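Local coordinates for Thiol:disulfide interchange protein (PDB 4OD7) that probably acts as a periplasmic dithiol oxidase of the DsbA type, exchanging disulfides with substrate proteins, at residues Q10-S15 against K159-N164; S29-H34 against K95-T100; N45-K50 against A178-V183; Y61-L66 against N149-M154. The protein carries 1 engineered substitution. One frame throughout, in Å; residues are numbered along the deposited sequence.

The four contacts frame a DsbA protein in which a helical region is inserted into a thioredoxin fold. Their first segments follow in order, 10-15, 29-34, 45-50 and 61-66; the second segments come later as 95-100, 149-154, 159-164 and 178-183, so that every contact joins distant parts of the chain. Contacts 1 and 4 share the mixed sheet through neighbouring strands 160-162 and 153-156, their centres about 15 Å apart. Contact 3 packs helices 44-51 and 172-187, which lie on that sheet, against each other. Contact 2 holds the redox-site loop and contact 4 the cis-proline loop, both beside the bound peptide, with centres about 13 Å apart, whereas contact 1 lies about 26 Å from contact 2, centre to centre.

Contact 1 of 4, residues Q10-S15 against K159-N164; sequences QYTNLS and KYKMKN
Thr12 and Lys161 face each other as an antiparallel hydrogen-bonded pair, and their backbones exchange two short bonds: Thr12 N to Lys161 O and Lys161 N to Thr12 O, each 2.7 Å. Leu14 N to Lys159 O and Lys163 N to Gln10 O extend the pairing at both ends.

The Lys161 side chain can be followed outward from this pair. Its CB rests 3.5 Å from Leu14 CD1, where the two side chains cross at about a right angle. CG, placed opposite the backbone N (chi1 -174°), passes within 4.1 Å of Met154 O on the neighbouring strand. A bend at chi3 (-79°) then brings CE to 4.1 Å from the same Leu14 CD1, and NZ ends in a weak hydrogen bond to Phe146 O.

The other face of the pairing carries aromatic residues. Tyr11 and Tyr160 lie side by side and point the same way, but their planes stand 81° apart, with Tyr11 CE1 3.3 Å from Tyr160 CD1. Further along strand 160-162, Met162 packs on helix 172-187. Lys159 and Tyr160 both face Ile156, a classic beta bulge between strands 160-162 and 153-156. Together these features describe an outer antiparallel strand pair of the DsbA form of the thioredoxin sheet, in which the N-terminal strand 11-13 borders the last strand, 160-162.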
loop_
_atom_site.group_PDB
_atom_site.type_symbol
_atom_site.label_atom_id
_atom_site.label_comp_id
_atom_site.label_asym_id
_atom_site.label_seq_id
_atom_site.Cartn_x
_atom_site.Cartn_y
_atom_site.Cartn_z
ATOM N N GLN A 10 -6.124 19.245 0.677
ATOM C CA GLN A 10 -6.316 17.803 0.724
ATOM C C GLN A 10 -5.247 17.088 -0.087
ATOM O O GLN A 10 -5.291 15.882 -0.167
ATOM C CB GLN A 10 -7.705 17.376 0.242
ATOM C CG GLN A 10 -8.868 17.866 1.083
ATOM C CD GLN A 10 -9.386 19.191 0.656
ATOM O OE1 GLN A 10 -8.757 19.897 -0.134
ATOM N NE2 GLN A 10 -10.579 19.520 1.117
ATOM N N TYR A 11 -4.329 17.810 -0.731
ATOM C CA TYR A 11 -3.316 17.152 -1.569
ATOM C C TYR A 11 -2.229 18.137 -1.940
ATOM O O TYR A 11 -2.403 19.317 -1.720
ATOM C CB TYR A 11 -3.925 16.611 -2.867
ATOM C CG TYR A 11 -4.248 17.707 -3.896
ATOM C CD1 TYR A 11 -3.349 18.003 -4.926
ATOM C CD2 TYR A 11 -5.442 18.433 -3.840
ATOM C CE1 TYR A 11 -3.632 18.997 -5.867
ATOM C CE2 TYR A 11 -5.728 19.431 -4.779
ATOM C CZ TYR A 11 -4.826 19.705 -5.787
ATOM O OH TYR A 11 -5.112 20.688 -6.731
ATOM N N THR A 12 -1.125 17.643 -2.503
ATOM C CA THR A 12 -0.061 18.507 -3.008
ATOM C C THR A 12 0.377 17.997 -4.383
ATOM O O THR A 12 0.112 16.853 -4.726
ATOM C CB THR A 12 1.175 18.559 -2.079
ATOM O OG1 THR A 12 1.823 17.292 -1.992
ATOM C CG2 THR A 12 0.796 19.047 -0.691
ATOM N N ASN A 13 1.039 18.838 -5.179
ATOM C CA ASN A 13 1.465 18.442 -6.528
ATOM C C ASN A 13 2.809 17.711 -6.484
ATOM O O ASN A 13 3.707 18.147 -5.776
ATOM C CB ASN A 13 1.603 19.672 -7.437
ATOM C CG ASN A 13 0.275 20.310 -7.786
ATOM O OD1 ASN A 13 0.166 21.525 -7.808
ATOM N ND2 ASN A 13 -0.736 19.508 -8.052
ATOM N N LEU A 14 2.981 16.598 -7.187
ATOM C CA LEU A 14 4.324 16.040 -7.249
ATOM C C LEU A 14 5.192 17.016 -8.007
ATOM O O LEU A 14 4.763 17.535 -9.030
ATOM C CB LEU A 14 4.331 14.670 -7.918
ATOM C CG LEU A 14 4.299 13.438 -7.001
ATOM C CD1 LEU A 14 3.015 13.302 -6.251
ATOM C CD2 LEU A 14 4.526 12.215 -7.887
ATOM N N SER A 15 6.424 17.228 -7.554
ATOM C CA SER A 15 7.337 18.147 -8.240
ATOM C C SER A 15 7.843 17.588 -9.591
ATOM O O SER A 15 8.177 18.362 -10.480
ATOM C CB SER A 15 8.504 18.534 -7.315
ATOM O OG SER A 15 9.335 17.435 -6.971
ATOM N N LYS A 159 0.580 12.557 -10.384
ATOM C CA LYS A 159 0.695 14.027 -10.332
ATOM C C LYS A 159 0.254 14.641 -8.987
ATOM O O LYS A 159 0.818 15.659 -8.588
ATOM C CB LYS A 159 -0.064 14.698 -11.501
ATOM C CG LYS A 159 -1.581 14.728 -11.442
ATOM C CD LYS A 159 -2.139 15.492 -12.665
ATOM C CE LYS A 159 -3.283 14.733 -13.358
ATOM N NZ LYS A 159 -4.004 15.504 -14.435
ATOM N N TYR A 160 -0.714 14.045 -8.291
ATOM C CA TYR A 160 -1.208 14.614 -7.031
ATOM C C TYR A 160 -0.915 13.703 -5.859
ATOM O O TYR A 160 -1.319 12.552 -5.868
ATOM C CB TYR A 160 -2.723 14.851 -7.061
ATOM C CG TYR A 160 -3.268 15.648 -8.235
ATOM C CD1 TYR A 160 -2.929 16.986 -8.397
ATOM C CD2 TYR A 160 -4.127 15.068 -9.176
ATOM C CE1 TYR A 160 -3.432 17.735 -9.450
ATOM C CE2 TYR A 160 -4.636 15.814 -10.242
ATOM C CZ TYR A 160 -4.280 17.152 -10.374
ATOM O OH TYR A 160 -4.760 17.926 -11.424
ATOM N N LYS A 161 -0.227 14.224 -4.846
ATOM C CA LYS A 161 -0.002 13.472 -3.619
ATOM C C LYS A 161 -1.011 13.847 -2.544
ATOM O O LYS A 161 -1.098 15.001 -2.107
ATOM C CB LYS A 161 1.429 13.670 -3.133
ATOM C CG LYS A 161 1.788 12.819 -1.944
ATOM C CD LYS A 161 3.213 13.030 -1.506
ATOM C CE LYS A 161 4.120 12.228 -2.479
ATOM N NZ LYS A 161 5.571 12.129 -2.127
ATOM N N MET A 162 -1.795 12.852 -2.137
ATOM C CA MET A 162 -2.732 13.013 -1.029
ATOM C C MET A 162 -2.099 13.557 0.246
ATOM O O MET A 162 -0.981 13.201 0.594
ATOM C CB MET A 162 -3.410 11.701 -0.689
ATOM C CG MET A 162 -4.285 11.178 -1.755
ATOM S SD MET A 162 -5.679 12.221 -2.150
ATOM C CE MET A 162 -6.748 12.189 -0.724
ATOM N N LYS A 163 -2.814 14.472 0.883
ATOM C CA LYS A 163 -2.457 15.018 2.177
ATOM C C LYS A 163 -3.357 14.429 3.249
ATOM O O LYS A 163 -4.462 14.915 3.471
ATOM C CB LYS A 163 -2.586 16.527 2.150
ATOM C CG LYS A 163 -1.708 17.209 3.121
ATOM C CD LYS A 163 -1.708 18.711 2.906
ATOM C CE LYS A 163 -2.161 19.435 4.174
ATOM N NZ LYS A 163 -1.116 19.541 5.202
ATOM N N ASN A 164 -2.894 13.341 3.859
ATOM C CA ASN A 164 -3.713 12.531 4.766
ATOM C C ASN A 164 -4.137 13.311 6.002
ATOM O O ASN A 164 -5.147 12.989 6.626
ATOM C CB ASN A 164 -2.997 11.225 5.138
ATOM C CG ASN A 164 -2.861 10.257 3.952
ATOM O OD1 ASN A 164 -3.154 10.597 2.821
ATOM N ND2 ASN A 164 -2.342 9.066 4.219
#

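Contact 2 of 4, residues S29-H34 against K95-T100. Engineered in segment 29-34: Ser32 (natural residue Cys).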
loop_
_atom_site.group_PDB
_atom_site.type_symbol
_atom_site.label_atom_id
_atom_site.label_comp_id
_atom_site.label_asym_id
_atom_site.label_seq_id
_atom_site.Cartn_x
_atom_site.Cartn_y
_atom_site.Cartn_z
ATOM N N SER A 29 3.984 -0.219 4.271
ATOM C CA SER A 29 4.905 -1.169 4.840
ATOM C C SER A 29 4.175 -2.030 5.883
ATOM O O SER A 29 3.360 -1.532 6.676
ATOM C CB SER A 29 6.099 -0.457 5.508
ATOM O OG SER A 29 6.950 -1.379 6.162
ATOM N N PHE A 30 4.471 -3.324 5.880
ATOM C CA PHE A 30 3.941 -4.217 6.887
ATOM C C PHE A 30 4.503 -3.881 8.245
ATOM O O PHE A 30 3.930 -4.248 9.255
ATOM C CB PHE A 30 4.257 -5.638 6.562
ATOM C CG PHE A 30 3.377 -6.209 5.508
ATOM C CD1 PHE A 30 2.009 -6.400 5.760
ATOM C CD2 PHE A 30 3.900 -6.575 4.264
ATOM C CE1 PHE A 30 1.169 -6.967 4.806
ATOM C CE2 PHE A 30 3.067 -7.135 3.298
ATOM C CZ PHE A 30 1.684 -7.309 3.573
ATOM N N TYR A 31 5.591 -3.123 8.267
ATOM C CA TYR A 31 6.211 -2.680 9.523
ATOM C C TYR A 31 5.617 -1.440 10.165
ATOM O O TYR A 31 5.799 -1.218 11.329
ATOM C CB TYR A 31 7.678 -2.411 9.278
ATOM C CG TYR A 31 8.545 -3.644 9.194
ATOM C CD1 TYR A 31 9.005 -4.247 10.352
ATOM C CD2 TYR A 31 8.908 -4.200 7.974
ATOM C CE1 TYR A 31 9.831 -5.339 10.302
ATOM C CE2 TYR A 31 9.734 -5.315 7.926
ATOM C CZ TYR A 31 10.180 -5.869 9.099
ATOM O OH TYR A 31 10.998 -6.954 9.126
ATOM N N SER A 32 4.845 -0.697 9.395
ATOM C CA SER A 32 4.335 0.594 9.757
ATOM C C SER A 32 3.028 0.510 10.592
ATOM O O SER A 32 2.011 -0.020 10.132
ATOM C CB SER A 32 4.125 1.380 8.455
ATOM O OG SER A 32 3.214 2.431 8.611
ATOM N N PRO A 33 3.059 1.008 11.842
ATOM C CA PRO A 33 1.805 0.996 12.577
ATOM C C PRO A 33 0.749 1.850 11.918
ATOM O O PRO A 33 -0.395 1.486 11.922
ATOM C CB PRO A 33 2.197 1.535 13.961
ATOM C CG PRO A 33 3.625 1.281 14.070
ATOM C CD PRO A 33 4.180 1.425 12.690
ATOM N N HIS A 34 1.120 2.957 11.328
ATOM C CA HIS A 34 0.155 3.766 10.610
ATOM C C HIS A 34 -0.451 3.016 9.399
ATOM O O HIS A 34 -1.599 3.183 9.085
ATOM C CB HIS A 34 0.802 5.064 10.155
ATOM C CG HIS A 34 0.984 6.077 11.254
ATOM N ND1 HIS A 34 2.169 6.207 11.931
ATOM C CD2 HIS A 34 0.157 7.003 11.783
ATOM C CE1 HIS A 34 2.063 7.169 12.826
ATOM N NE2 HIS A 34 0.845 7.655 12.769
ATOM N N LYS A 95 0.096 -8.967 11.196
ATOM C CA LYS A 95 0.067 -9.583 12.510
ATOM C C LYS A 95 1.429 -10.142 12.906
ATOM O O LYS A 95 1.906 -9.898 14.011
ATOM C CB LYS A 95 -1.011 -10.663 12.554
ATOM C CG LYS A 95 -1.009 -11.443 13.817
ATOM C CD LYS A 95 -1.963 -12.589 13.818
ATOM C CE LYS A 95 -1.634 -13.456 15.025
ATOM N NZ LYS A 95 -1.663 -12.697 16.294
ATOM N N GLY A 96 2.061 -10.872 12.000
ATOM C CA GLY A 96 3.309 -11.506 12.321
ATOM C C GLY A 96 4.407 -10.506 12.523
ATOM O O GLY A 96 5.294 -10.730 13.288
ATOM N N ILE A 97 4.334 -9.374 11.868
ATOM C CA ILE A 97 5.319 -8.340 12.101
ATOM C C ILE A 97 4.982 -7.574 13.391
ATOM O O ILE A 97 5.811 -7.438 14.256
ATOM C CB ILE A 97 5.397 -7.324 10.941
ATOM C CG1 ILE A 97 5.830 -7.996 9.640
ATOM C CG2 ILE A 97 6.332 -6.166 11.322
ATOM C CD1 ILE A 97 7.261 -8.447 9.618
ATOM N N GLN A 98 3.766 -7.096 13.505
ATOM C CA GLN A 98 3.468 -6.123 14.519
ATOM C C GLN A 98 2.815 -6.599 15.781
ATOM O O GLN A 98 2.947 -5.953 16.812
ATOM C CB GLN A 98 2.597 -5.048 13.897
ATOM C CG GLN A 98 3.361 -4.357 12.873
ATOM C CD GLN A 98 2.772 -3.101 12.479
ATOM O OE1 GLN A 98 2.353 -2.322 13.333
ATOM N NE2 GLN A 98 2.679 -2.878 11.157
ATOM N N GLU A 99 2.121 -7.716 15.721
ATOM C CA GLU A 99 1.306 -8.182 16.831
ATOM C C GLU A 99 2.057 -9.228 17.632
ATOM O O GLU A 99 2.073 -9.183 18.850
ATOM C CB GLU A 99 0.019 -8.769 16.324
ATOM C CG GLU A 99 -0.905 -9.170 17.431
ATOM C CD GLU A 99 -2.239 -9.600 16.914
ATOM O OE1 GLU A 99 -2.641 -9.121 15.844
ATOM O OE2 GLU A 99 -2.859 -10.475 17.544
ATOM N N THR A 100 2.534 -10.255 16.954
ATOM C CA THR A 100 3.205 -11.351 17.621
ATOM C C THR A 100 4.706 -11.275 17.426
ATOM O O THR A 100 5.434 -11.846 18.200
ATOM C CB THR A 100 2.677 -12.728 17.115
ATOM O OG1 THR A 100 2.763 -12.800 15.691
ATOM C CG2 THR A 100 1.225 -12.892 17.457
#
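With CG opposite its own carbonyl carbon (chi1 -65°) and the chain extended beyond it (chi2 -164°), Gln98 reaches from its helix to the backbone of the loop at Phe30 and Ser32. NE2 donates to Phe30 O at 2.7 Å and to Ser32 O at 3.1 Å. Both oxygens lie close to the amide plane, which limits how the group can turn, yet the nitrogen sits well above each carbonyl plane. OE1 of Gln98 meets Pro33 CA at 3.4 Å.

The loop thus held leads into the redox site of the thioredoxin fold, CXXC in the natural protein. Ser32, engineered in place of the natural cysteine, caps helix 33-41 through a bond from Cys35 N to its OG, and that OG also hydrogen-bonds an acidic side chain of the bound peptide.

Beside the amide, Ile97 covers Tyr31: its CD1 stands over one ring face, 4.3 Å from the centroid, while its CG2 comes 3.4 Å from Tyr31 CD1. The tyrosine is further fixed by a bond between its OH and Leu69 N. An ST turn shapes the loop before it, Ser29 OG accepting from Tyr31 N at 3.1 Å.

Contact 3 of 4, residues N45-K50 against A178-V183; sequences NSTVEK and AYSDVV
Two helices that pack against the thioredoxin sheet, 44-51 and 172-187, meet through Thr47 and Val48 on one side and Tyr179, Ser180 and Val183 on the other. The axes of the short segments cross at -45° and approach to 8.6 Å, a separation allowed by small side chains: the CA atoms of Val48 and Ser180 are just 4.6 Å apart.

Val48 carries most of the packing, and its two methyl groups divide the work. CG2, lying beside the backbone N, touches Tyr179 CD1 at 3.7 Å, approaching that ring obliquely, and rests 3.8 Å from Ser180 CA. CG1, which chi1 of 165° sets opposite the backbone N, faces Val183 CG1 at 4.3 Å. On the preceding residue, Thr47 CG2 lies 3.8 Å from Ser180 CB, while Thr47 OG1 hydrogen-bonds Lys43 O, just ahead of the helix.

Helix 44-51 belongs to the beta-alpha-beta crossover that joins the parallel strands 24-28 and 58-62, and helix 172-187 closes the chain. Tyr179 and Val183 lie on Met154 and Ile156 of strand 153-156.

No direct hydrogen bond spans the two segments, but a water does. It lies 2.8 Å from Val48 O, to which it probably donates, and is hydrogen-bonded to Ser180 OG, which has a second partner in Asn51 ND2. Tyr179 is fixed at its far end by a bond from OH to Asn164 OD1, and its ring meets Phe38 edge-to-face.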
loop_
_atom_site.group_PDB
_atom_site.type_symbol
_atom_site.label_atom_id
_atom_site.label_comp_id
_atom_site.label_asym_id
_atom_site.label_seq_id
_atom_site.Cartn_x
_atom_site.Cartn_y
_atom_site.Cartn_z
ATOM N N ASN A 45 -7.993 2.447 2.432
ATOM C CA ASN A 45 -7.693 2.039 1.035
ATOM C C ASN A 45 -8.764 1.118 0.438
ATOM O O ASN A 45 -9.074 1.193 -0.735
ATOM C CB ASN A 45 -6.347 1.338 0.894
ATOM C CG ASN A 45 -6.304 0.008 1.591
ATOM O OD1 ASN A 45 -6.694 -0.109 2.736
ATOM N ND2 ASN A 45 -5.898 -1.014 0.877
ATOM N N SER A 46 -9.350 0.273 1.258
ATOM C CA SER A 46 -10.375 -0.597 0.774
ATOM C C SER A 46 -11.679 0.177 0.489
ATOM O O SER A 46 -12.350 -0.134 -0.475
ATOM C CB SER A 46 -10.526 -1.781 1.725
ATOM O OG SER A 46 -10.631 -1.363 3.028
ATOM N N THR A 47 -12.038 1.163 1.296
ATOM C CA THR A 47 -13.191 2.007 1.004
ATOM C C THR A 47 -12.985 2.716 -0.329
ATOM O O THR A 47 -13.877 2.787 -1.160
ATOM C CB THR A 47 -13.411 3.074 2.100
ATOM O OG1 THR A 47 -13.770 2.429 3.317
ATOM C CG2 THR A 47 -14.538 4.063 1.731
ATOM N N VAL A 48 -11.754 3.175 -0.523
ATOM C CA VAL A 48 -11.342 3.883 -1.719
ATOM C C VAL A 48 -11.425 2.986 -2.957
ATOM O O VAL A 48 -11.952 3.399 -3.995
ATOM C CB VAL A 48 -9.908 4.424 -1.548
ATOM C CG1 VAL A 48 -9.295 4.834 -2.872
ATOM C CG2 VAL A 48 -9.894 5.591 -0.567
ATOM N N GLU A 49 -10.908 1.772 -2.831
ATOM C CA GLU A 49 -10.907 0.830 -3.921
ATOM C C GLU A 49 -12.340 0.487 -4.324
ATOM O O GLU A 49 -12.637 0.356 -5.505
ATOM C CB GLU A 49 -10.136 -0.440 -3.512
ATOM C CG GLU A 49 -8.627 -0.273 -3.424
ATOM C CD GLU A 49 -7.930 -1.227 -2.435
ATOM O OE1 GLU A 49 -8.562 -2.203 -1.985
ATOM O OE2 GLU A 49 -6.746 -0.980 -2.124
ATOM N N LYS A 50 -13.238 0.432 -3.346
ATOM C CA LYS A 50 -14.647 0.119 -3.598
ATOM C C LYS A 50 -15.443 1.245 -4.293
ATOM O O LYS A 50 -16.545 1.000 -4.813
ATOM C CB LYS A 50 -15.341 -0.228 -2.283
ATOM C CG LYS A 50 -15.077 -1.628 -1.786
ATOM C CD LYS A 50 -15.843 -1.934 -0.497
ATOM C CE LYS A 50 -16.343 -3.370 -0.465
ATOM N NZ LYS A 50 -16.967 -3.706 0.834
ATOM N N ALA A 178 -14.668 10.124 3.588
ATOM C CA ALA A 178 -14.192 11.437 3.229
ATOM C C ALA A 178 -12.963 11.310 2.371
ATOM O O ALA A 178 -12.741 12.123 1.512
ATOM C CB ALA A 178 -13.882 12.245 4.463
ATOM N N TYR A 179 -12.116 10.336 2.676
ATOM C CA TYR A 179 -10.896 10.086 1.914
ATOM C C TYR A 179 -11.260 9.654 0.516
ATOM O O TYR A 179 -10.731 10.168 -0.471
ATOM C CB TYR A 179 -10.024 9.008 2.558
ATOM C CG TYR A 179 -8.563 9.045 2.093
ATOM C CD1 TYR A 179 -8.162 8.454 0.898
ATOM C CD2 TYR A 179 -7.582 9.652 2.875
ATOM C CE1 TYR A 179 -6.841 8.501 0.480
ATOM C CE2 TYR A 179 -6.273 9.699 2.474
ATOM C CZ TYR A 179 -5.898 9.118 1.277
ATOM O OH TYR A 179 -4.569 9.178 0.890
ATOM N N SER A 180 -12.188 8.700 0.460
ATOM C CA SER A 180 -12.707 8.159 -0.798
ATOM C C SER A 180 -13.378 9.240 -1.627
ATOM O O SER A 180 -13.344 9.193 -2.843
ATOM C CB SER A 180 -13.712 7.049 -0.523
ATOM O OG SER A 180 -14.422 6.758 -1.702
ATOM N N ASP A 181 -14.013 10.190 -0.949
ATOM C CA ASP A 181 -14.641 11.334 -1.594
ATOM C C ASP A 181 -13.600 12.197 -2.325
ATOM O O ASP A 181 -13.783 12.543 -3.480
ATOM C CB ASP A 181 -15.367 12.138 -0.530
ATOM C CG ASP A 181 -16.546 12.916 -1.048
ATOM O OD1 ASP A 181 -17.071 12.607 -2.146
ATOM O OD2 ASP A 181 -16.963 13.838 -0.307
ATOM N N VAL A 182 -12.513 12.561 -1.641
ATOM C CA VAL A 182 -11.431 13.386 -2.229
ATOM C C VAL A 182 -10.743 12.736 -3.441
ATOM O O VAL A 182 -10.410 13.416 -4.400
ATOM C CB VAL A 182 -10.375 13.757 -1.166
ATOM C CG1 VAL A 182 -9.222 14.536 -1.759
ATOM C CG2 VAL A 182 -11.028 14.584 -0.099
ATOM N N VAL A 183 -10.470 11.433 -3.359
ATOM C CA VAL A 183 -9.789 10.703 -4.434
ATOM C C VAL A 183 -10.549 10.763 -5.741
ATOM O O VAL A 183 -9.971 11.063 -6.781
ATOM C CB VAL A 183 -9.562 9.247 -4.063
ATOM C CG1 VAL A 183 -9.031 8.452 -5.263
ATOM C CG2 VAL A 183 -8.600 9.187 -2.910
HETATM O O HOH W 1 -12.724 6.075 -3.843
#

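Contact 4 of 4, residues Y61-L66 against N149-M154; sequences YHVDFL and NGVPAM
Val151 is the apolar centre of this contact, with one methyl directed at Val63 and the other at Leu66. Its CG1 lies 3.7 Å from Val63 CG1, the two valines sliding past each other in opposite directions. CG2, wedged between the backbone N and the carbonyl carbon by chi1 of -74°, meets Leu66 CD1 tip to tip, also at 3.7 Å. Both loop residues send their side chains toward the facing segment, so the valine is gripped by two aliphatic partners.

Aromatic packing forms a second group. Phe65 holds its ring in the uncommon orientation between N and C (chi1 55°), which lays it along the Asn149-Gly150 backbone. Asn149 O, 3.5 Å from Phe65 CE1, and Gly150 N, 3.8 Å from Phe65 CZ, approach the ring obliquely. Within its own segment the ring is backed by Val63 CG2, centred over one face, 3.8 Å above the plane.

Polar bonds do not join the two segments; each uses its backbone elsewhere. Val63 pairs with Phe28 and Ala153 with Phe27, both on strand 24-28, which thus lies between the two segments. Val151 makes backbone hydrogen bonds to the bound peptide, and Phe65 and Leu66 pack on the peptide backbone.

Pro152, which follows Val151 through a cis peptide bond, sits against His34 and Cys35. This is the cis-proline loop characteristic of thioredoxin-fold oxidoreductases, set beside the CXXC helix as part of the peptide-binding surface.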
loop_
_atom_site.group_PDB
_atom_site.type_symbol
_atom_site.label_atom_id
_atom_site.label_comp_id
_atom_site.label_asym_id
_atom_site.label_seq_id
_atom_site.Cartn_x
_atom_site.Cartn_y
_atom_site.Cartn_z
ATOM N N TYR A 61 1.953 -0.828 -3.590
ATOM C CA TYR A 61 3.373 -1.172 -3.538
ATOM C C TYR A 61 3.902 -1.159 -2.115
ATOM O O TYR A 61 3.536 -0.301 -1.321
ATOM C CB TYR A 61 4.174 -0.202 -4.382
ATOM C CG TYR A 61 3.833 -0.220 -5.873
ATOM C CD1 TYR A 61 3.332 -1.361 -6.496
ATOM C CD2 TYR A 61 4.005 0.931 -6.651
ATOM C CE1 TYR A 61 3.024 -1.337 -7.878
ATOM C CE2 TYR A 61 3.710 0.959 -7.992
ATOM C CZ TYR A 61 3.213 -0.154 -8.595
ATOM O OH TYR A 61 2.933 -0.058 -9.939
ATOM N N HIS A 62 4.782 -2.111 -1.815
ATOM C CA HIS A 62 5.443 -2.198 -0.518
ATOM C C HIS A 62 6.811 -1.481 -0.579
ATOM O O HIS A 62 7.499 -1.433 -1.637
ATOM C CB HIS A 62 5.616 -3.652 -0.102
ATOM C CG HIS A 62 6.087 -3.818 1.311
ATOM N ND1 HIS A 62 7.415 -3.767 1.671
ATOM C CD2 HIS A 62 5.397 -4.055 2.450
ATOM C CE1 HIS A 62 7.523 -3.960 2.978
ATOM N NE2 HIS A 62 6.313 -4.135 3.475
ATOM N N VAL A 63 7.165 -0.859 0.544
ATOM C CA VAL A 63 8.406 -0.125 0.619
ATOM C C VAL A 63 9.499 -0.918 1.369
ATOM O O VAL A 63 9.230 -1.660 2.282
ATOM C CB VAL A 63 8.187 1.250 1.310
ATOM C CG1 VAL A 63 7.089 2.079 0.594
ATOM C CG2 VAL A 63 7.886 1.080 2.790
ATOM N N ASP A 64 10.750 -0.709 0.983
ATOM C CA ASP A 64 11.864 -1.451 1.541
ATOM C C ASP A 64 12.392 -0.835 2.790
ATOM O O ASP A 64 13.095 -1.502 3.539
ATOM C CB ASP A 64 13.033 -1.520 0.563
ATOM C CG ASP A 64 12.773 -2.374 -0.652
ATOM O OD1 ASP A 64 11.727 -3.046 -0.775
ATOM O OD2 ASP A 64 13.646 -2.313 -1.531
ATOM N N PHE A 65 12.078 0.443 3.004
ATOM C CA PHE A 65 12.876 1.256 3.911
ATOM C C PHE A 65 12.482 1.180 5.382
ATOM O O PHE A 65 13.178 1.740 6.220
ATOM C CB PHE A 65 12.926 2.741 3.453
ATOM C CG PHE A 65 11.579 3.421 3.244
ATOM C CD1 PHE A 65 10.854 3.921 4.295
ATOM C CD2 PHE A 65 11.100 3.630 1.978
ATOM C CE1 PHE A 65 9.662 4.548 4.088
ATOM C CE2 PHE A 65 9.903 4.256 1.773
ATOM C CZ PHE A 65 9.185 4.729 2.829
ATOM N N LEU A 66 11.426 0.451 5.708
ATOM C CA LEU A 66 11.121 0.204 7.102
ATOM C C LEU A 66 11.414 -1.244 7.424
ATOM O O LEU A 66 11.170 -2.117 6.613
ATOM C CB LEU A 66 9.681 0.545 7.412
ATOM C CG LEU A 66 9.296 2.024 7.225
ATOM C CD1 LEU A 66 7.819 2.244 7.545
ATOM C CD2 LEU A 66 10.173 2.915 8.073
ATOM N N ASN A 149 8.823 8.757 1.011
ATOM C CA ASN A 149 9.727 8.745 2.146
ATOM C C ASN A 149 9.030 8.306 3.414
ATOM O O ASN A 149 9.680 8.082 4.411
ATOM C CB ASN A 149 10.293 10.154 2.386
ATOM C CG ASN A 149 11.276 10.598 1.321
ATOM O OD1 ASN A 149 12.102 9.819 0.842
ATOM N ND2 ASN A 149 11.192 11.873 0.950
ATOM N N GLY A 150 7.707 8.207 3.353
ATOM C CA GLY A 150 6.900 7.864 4.485
ATOM C C GLY A 150 5.654 7.173 4.003
ATOM O O GLY A 150 5.219 7.364 2.872
ATOM N N VAL A 151 5.090 6.346 4.871
ATOM C CA VAL A 151 3.915 5.565 4.560
ATOM C C VAL A 151 2.959 5.589 5.730
ATOM O O VAL A 151 3.365 5.667 6.884
ATOM C CB VAL A 151 4.242 4.083 4.245
ATOM C CG1 VAL A 151 4.886 3.943 2.865
ATOM C CG2 VAL A 151 5.093 3.446 5.344
ATOM N N PRO A 152 1.670 5.427 5.457
ATOM C CA PRO A 152 0.955 5.185 4.195
ATOM C C PRO A 152 0.999 6.391 3.242
ATOM O O PRO A 152 1.057 7.514 3.703
ATOM C CB PRO A 152 -0.461 4.903 4.692
ATOM C CG PRO A 152 -0.595 5.535 5.974
ATOM C CD PRO A 152 0.743 5.456 6.610
ATOM N N ALA A 153 1.019 6.177 1.941
ATOM C CA ALA A 153 1.013 7.296 1.000
ATOM C C ALA A 153 0.248 6.894 -0.248
ATOM O O ALA A 153 0.272 5.747 -0.590
ATOM C CB ALA A 153 2.419 7.682 0.656
ATOM N N MET A 154 -0.423 7.826 -0.921
ATOM C CA MET A 154 -1.191 7.511 -2.146
ATOM C C MET A 154 -0.984 8.668 -3.141
ATOM O O MET A 154 -0.982 9.840 -2.758
ATOM C CB MET A 154 -2.687 7.309 -1.814
ATOM C CG MET A 154 -3.564 6.733 -2.890
ATOM S SD MET A 154 -5.309 6.639 -2.434
ATOM C CE MET A 154 -5.302 5.362 -1.200
#